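Local coordinates for pesticidal crystal protein Cry2Aa (Bacillus thuringiensis serovar kurstaki, PDB 1I5P), which promotes colloid-osmotic lysis of midgut epithelial cells in dipteran and lepidopteran larvae by binding to those cells, at residues Q154-Q165 against L176-F187. Residues are numbered along the deposited sequence; the frame is centred on the assembly and turned at random.
Sequences QQLFLNRLPQFQ and LFAQAANMHLSF
The ring of Phe157 lies flat on helix 176-187: His184 CA sits over the centre of one face, 3.6 Å from the centroid, and in return Phe157 CB rests on a face of the imidazole. Here helix 154-160 and helix 176-187 pack antiparallel in the helical bundle of the delta-endotoxin N-terminal domain, the axes of these short segments 10.5 Å apart at closest approach, and the Phe157 and His184 rings fill the gap between them. The two rings are near parallel but slide past each other and barely overlap. Phe187 completes this aromatic cluster, its CB 3.4 Å from Phe157 CE1 and its ring oblique to that of Phe157. At the far end the Phe177 ring takes the amide of Gln165 over one face, the planes only 5° apart and Gln165 OE1 3.4 Å from Phe177 CE1, while Leu161 O lies in the ring plane at its edge. Between the two ends, small Ala180 leaves room for Leu161 CD2, which reaches Ala180 CB at 3.8 Å, and for the ring of Phe164. From helix 202-232, the Tyr219 hydroxyl hydrogen-bonds His184 ND1, so imidazole suits a site needing both an aromatic surface and a polar group. Gln154 has CG turned away from the backbone N (chi1 164°) and its chain folded at chi2, which swings NE2 to the imidazole's edge; its hydrogen bond to His184 NE2 is weak despite the short 2.7 Å, because the hydrogen points well off the acceptor, at 124°.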
loop_
_atom_site.group_PDB
_atom_site.type_symbol
_atom_site.label_atom_id
_atom_site.label_comp_id
_atom_site.label_asym_id
_atom_site.label_seq_id
_atom_site.Cartn_x
_atom_site.Cartn_y
_atom_site.Cartn_z
ATOM N N GLN A 154 -13.586 2.255 -27.692
ATOM C CA GLN A 154 -12.824 1.051 -27.390
ATOM C C GLN A 154 -11.643 0.899 -28.327
ATOM O O GLN A 154 -10.520 0.626 -27.891
ATOM C CB GLN A 154 -13.720 -0.191 -27.494
ATOM C CG GLN A 154 -12.966 -1.528 -27.584
ATOM C CD GLN A 154 -12.260 -1.945 -26.292
ATOM O OE1 GLN A 154 -11.593 -2.983 -26.247
ATOM N NE2 GLN A 154 -12.410 -1.147 -25.242
ATOM N N GLN A 155 -11.899 1.071 -29.619
ATOM C CA GLN A 155 -10.848 0.938 -30.613
ATOM C C GLN A 155 -9.832 2.058 -30.446
ATOM O O GLN A 155 -8.635 1.850 -30.636
ATOM C CB GLN A 155 -11.444 0.966 -32.019
ATOM C CG GLN A 155 -10.428 0.703 -33.119
ATOM C CD GLN A 155 -9.669 -0.589 -32.905
ATOM O OE1 GLN A 155 -10.266 -1.657 -32.778
ATOM N NE2 GLN A 155 -8.342 -0.498 -32.861
ATOM N N LEU A 156 -10.306 3.246 -30.083
ATOM C CA LEU A 156 -9.406 4.372 -29.883
ATOM C C LEU A 156 -8.477 4.111 -28.698
ATOM O O LEU A 156 -7.312 4.500 -28.721
ATOM C CB LEU A 156 -10.208 5.662 -29.670
ATOM C CG LEU A 156 -10.850 6.206 -30.952
ATOM C CD1 LEU A 156 -11.801 7.342 -30.627
ATOM C CD2 LEU A 156 -9.753 6.672 -31.911
ATOM N N PHE A 157 -8.990 3.447 -27.665
ATOM C CA PHE A 157 -8.179 3.123 -26.494
ATOM C C PHE A 157 -7.064 2.158 -26.905
ATOM O O PHE A 157 -5.909 2.305 -26.499
ATOM C CB PHE A 157 -9.041 2.470 -25.408
ATOM C CG PHE A 157 -9.578 3.436 -24.386
ATOM C CD1 PHE A 157 -10.927 3.425 -24.043
ATOM C CD2 PHE A 157 -8.729 4.324 -23.731
ATOM C CE1 PHE A 157 -11.428 4.280 -23.059
ATOM C CE2 PHE A 157 -9.215 5.183 -22.746
ATOM C CZ PHE A 157 -10.569 5.160 -22.407
ATOM N N LEU A 158 -7.430 1.167 -27.711
ATOM C CA LEU A 158 -6.489 0.166 -28.191
ATOM C C LEU A 158 -5.401 0.771 -29.076
ATOM O O LEU A 158 -4.279 0.273 -29.112
ATOM C CB LEU A 158 -7.238 -0.922 -28.965
ATOM C CG LEU A 158 -8.262 -1.737 -28.173
ATOM C CD1 LEU A 158 -8.917 -2.764 -29.091
ATOM C CD2 LEU A 158 -7.570 -2.428 -27.006
ATOM N N ASN A 159 -5.736 1.845 -29.787
ATOM C CA ASN A 159 -4.773 2.502 -30.667
ATOM C C ASN A 159 -3.823 3.420 -29.917
ATOM O O ASN A 159 -2.688 3.621 -30.341
ATOM C CB ASN A 159 -5.483 3.336 -31.733
ATOM C CG ASN A 159 -6.260 2.493 -32.715
ATOM O OD1 ASN A 159 -6.166 1.267 -32.712
ATOM N ND2 ASN A 159 -7.027 3.152 -33.574
ATOM N N ARG A 160 -4.283 3.977 -28.805
ATOM C CA ARG A 160 -3.450 4.904 -28.057
ATOM C C ARG A 160 -2.577 4.335 -26.938
ATOM O O ARG A 160 -1.416 4.715 -26.814
ATOM C CB ARG A 160 -4.319 6.036 -27.510
ATOM C CG ARG A 160 -5.072 6.800 -28.594
ATOM C CD ARG A 160 -5.508 8.163 -28.100
ATOM N NE ARG A 160 -6.363 8.861 -29.060
ATOM C CZ ARG A 160 -5.925 9.557 -30.105
ATOM N NH1 ARG A 160 -4.628 9.666 -30.348
ATOM N NH2 ARG A 160 -6.793 10.154 -30.907
ATOM N N LEU A 161 -3.118 3.429 -26.130
ATOM C CA LEU A 161 -2.348 2.871 -25.016
ATOM C C LEU A 161 -0.934 2.393 -25.368
ATOM O O LEU A 161 0.022 2.701 -24.651
ATOM C CB LEU A 161 -3.126 1.732 -24.343
ATOM C CG LEU A 161 -4.465 2.013 -23.627
ATOM C CD1 LEU A 161 -4.381 1.480 -22.210
ATOM C CD2 LEU A 161 -4.803 3.503 -23.611
ATOM N N PRO A 162 -0.780 1.642 -26.473
ATOM C CA PRO A 162 0.544 1.152 -26.860
ATOM C C PRO A 162 1.597 2.241 -26.948
ATOM O O PRO A 162 2.783 1.986 -26.744
ATOM C CB PRO A 162 0.273 0.472 -28.199
ATOM C CG PRO A 162 -1.101 -0.090 -27.985
ATOM C CD PRO A 162 -1.808 1.109 -27.383
ATOM N N GLN A 163 1.171 3.463 -27.235
ATOM C CA GLN A 163 2.115 4.562 -27.345
ATOM C C GLN A 163 2.732 4.954 -26.011
ATOM O O GLN A 163 3.625 5.795 -25.962
ATOM C CB GLN A 163 1.435 5.764 -27.984
ATOM C CG GLN A 163 1.017 5.493 -29.415
ATOM C CD GLN A 163 2.158 4.922 -30.241
ATOM O OE1 GLN A 163 3.191 5.570 -30.427
ATOM N NE2 GLN A 163 1.978 3.702 -30.738
ATOM N N PHE A 164 2.253 4.354 -24.927
ATOM C CA PHE A 164 2.812 4.647 -23.614
ATOM C C PHE A 164 3.617 3.441 -23.159
ATOM O O PHE A 164 3.945 3.309 -21.981
ATOM C CB PHE A 164 1.708 4.958 -22.596
ATOM C CG PHE A 164 0.894 6.170 -22.946
ATOM C CD1 PHE A 164 -0.359 6.033 -23.524
ATOM C CD2 PHE A 164 1.405 7.448 -22.748
ATOM C CE1 PHE A 164 -1.098 7.151 -23.904
ATOM C CE2 PHE A 164 0.674 8.578 -23.127
ATOM C CZ PHE A 164 -0.579 8.424 -23.708
ATOM N N GLN A 165 3.938 2.567 -24.110
ATOM C CA GLN A 165 4.704 1.362 -23.819
ATOM C C GLN A 165 5.897 1.228 -24.762
ATOM O O GLN A 165 6.362 0.124 -25.041
ATOM C CB GLN A 165 3.811 0.132 -23.950
ATOM C CG GLN A 165 2.517 0.206 -23.160
ATOM C CD GLN A 165 1.677 -1.040 -23.350
ATOM O OE1 GLN A 165 1.624 -1.909 -22.480
ATOM N NE2 GLN A 165 1.025 -1.139 -24.500
ATOM N N LEU A 176 2.428 7.027 -16.834
ATOM C CA LEU A 176 1.464 7.488 -17.833
ATOM C C LEU A 176 0.615 6.326 -18.332
ATOM O O LEU A 176 -0.601 6.448 -18.461
ATOM C CB LEU A 176 2.183 8.144 -19.016
ATOM C CG LEU A 176 2.875 9.496 -18.806
ATOM C CD1 LEU A 176 3.272 10.068 -20.165
ATOM C CD2 LEU A 176 1.936 10.469 -18.093
ATOM N N PHE A 177 1.253 5.195 -18.611
ATOM C CA PHE A 177 0.508 4.040 -19.089
ATOM C C PHE A 177 -0.521 3.606 -18.048
ATOM O O PHE A 177 -1.645 3.239 -18.386
ATOM C CB PHE A 177 1.441 2.866 -19.407
ATOM C CG PHE A 177 0.704 1.594 -19.729
ATOM C CD1 PHE A 177 0.106 1.416 -20.973
ATOM C CD2 PHE A 177 0.522 0.618 -18.752
ATOM C CE1 PHE A 177 -0.667 0.291 -21.239
ATOM C CE2 PHE A 177 -0.249 -0.511 -19.006
ATOM C CZ PHE A 177 -0.847 -0.674 -20.254
ATOM N N ALA A 178 -0.134 3.653 -16.779
ATOM C CA ALA A 178 -1.041 3.270 -15.702
ATOM C C ALA A 178 -2.269 4.170 -15.716
ATOM O O ALA A 178 -3.394 3.693 -15.584
ATOM C CB ALA A 178 -0.338 3.373 -14.362
ATOM N N GLN A 179 -2.053 5.473 -15.872
ATOM C CA GLN A 179 -3.172 6.408 -15.919
ATOM C C GLN A 179 -4.068 6.084 -17.117
ATOM O O GLN A 179 -5.291 6.104 -17.002
ATOM C CB GLN A 179 -2.673 7.853 -16.025
ATOM C CG GLN A 179 -2.044 8.424 -14.754
ATOM C CD GLN A 179 -2.984 8.392 -13.559
ATOM O OE1 GLN A 179 -4.206 8.406 -13.713
ATOM N NE2 GLN A 179 -2.415 8.359 -12.354
ATOM N N ALA A 180 -3.457 5.780 -18.261
ATOM C CA ALA A 180 -4.220 5.457 -19.466
ATOM C C ALA A 180 -4.959 4.130 -19.293
ATOM O O ALA A 180 -6.085 3.968 -19.762
ATOM C CB ALA A 180 -3.294 5.390 -20.678
ATOM N N ALA A 181 -4.313 3.176 -18.631
ATOM C CA ALA A 181 -4.936 1.886 -18.384
ATOM C C ALA A 181 -6.136 2.130 -17.475
ATOM O O ALA A 181 -7.171 1.478 -17.615
ATOM C CB ALA A 181 -3.944 0.928 -17.721
ATOM N N ASN A 182 -6.003 3.081 -16.552
ATOM C CA ASN A 182 -7.097 3.425 -15.646
ATOM C C ASN A 182 -8.308 3.854 -16.462
ATOM O O ASN A 182 -9.435 3.447 -16.192
ATOM C CB ASN A 182 -6.715 4.591 -14.727
ATOM C CG ASN A 182 -5.970 4.150 -13.487
ATOM O OD1 ASN A 182 -5.983 2.977 -13.128
ATOM N ND2 ASN A 182 -5.339 5.102 -12.807
ATOM N N MET A 183 -8.056 4.686 -17.464
ATOM C CA MET A 183 -9.120 5.194 -18.313
ATOM C C MET A 183 -9.818 4.104 -19.117
ATOM O O MET A 183 -11.044 4.060 -19.175
ATOM C CB MET A 183 -8.564 6.270 -19.250
ATOM C CG MET A 183 -8.036 7.500 -18.514
ATOM S SD MET A 183 -7.095 8.603 -19.588
ATOM C CE MET A 183 -5.705 9.037 -18.548
ATOM N N HIS A 184 -9.040 3.220 -19.731
ATOM C CA HIS A 184 -9.615 2.143 -20.532
ATOM C C HIS A 184 -10.414 1.145 -19.689
ATOM O O HIS A 184 -11.539 0.780 -20.046
ATOM C CB HIS A 184 -8.514 1.393 -21.293
ATOM C CG HIS A 184 -9.037 0.452 -22.337
ATOM N ND1 HIS A 184 -8.261 -0.541 -22.898
ATOM C CD2 HIS A 184 -10.255 0.352 -22.919
ATOM C CE1 HIS A 184 -8.981 -1.214 -23.776
ATOM N NE2 HIS A 184 -10.195 -0.694 -23.810
ATOM N N LEU A 185 -9.834 0.701 -18.575
ATOM C CA LEU A 185 -10.505 -0.264 -17.713
ATOM C C LEU A 185 -11.744 0.333 -17.060
ATOM O O LEU A 185 -12.746 -0.364 -16.871
ATOM C CB LEU A 185 -9.537 -0.790 -16.649
ATOM C CG LEU A 185 -8.430 -1.710 -17.179
ATOM C CD1 LEU A 185 -7.501 -2.124 -16.043
ATOM C CD2 LEU A 185 -9.053 -2.941 -17.829
ATOM N N SER A 186 -11.674 1.622 -16.729
ATOM C CA SER A 186 -12.802 2.317 -16.118
ATOM C C SER A 186 -13.930 2.380 -17.145
ATOM O O SER A 186 -15.109 2.223 -16.808
ATOM C CB SER A 186 -12.401 3.736 -15.709
ATOM O OG SER A 186 -11.444 3.716 -14.656
ATOM N N PHE A 187 -13.539 2.623 -18.396
ATOM C CA PHE A 187 -14.453 2.706 -19.531
ATOM C C PHE A 187 -15.194 1.382 -19.688
ATOM O O PHE A 187 -16.419 1.346 -19.798
ATOM C CB PHE A 187 -13.652 3.020 -20.808
ATOM C CG PHE A 187 -14.357 2.642 -22.086
ATOM C CD1 PHE A 187 -15.428 3.397 -22.560
ATOM C CD2 PHE A 187 -13.954 1.521 -22.812
ATOM C CE1 PHE A 187 -16.090 3.046 -23.737
ATOM C CE2 PHE A 187 -14.613 1.163 -23.995
ATOM C CZ PHE A 187 -15.684 1.930 -24.455
#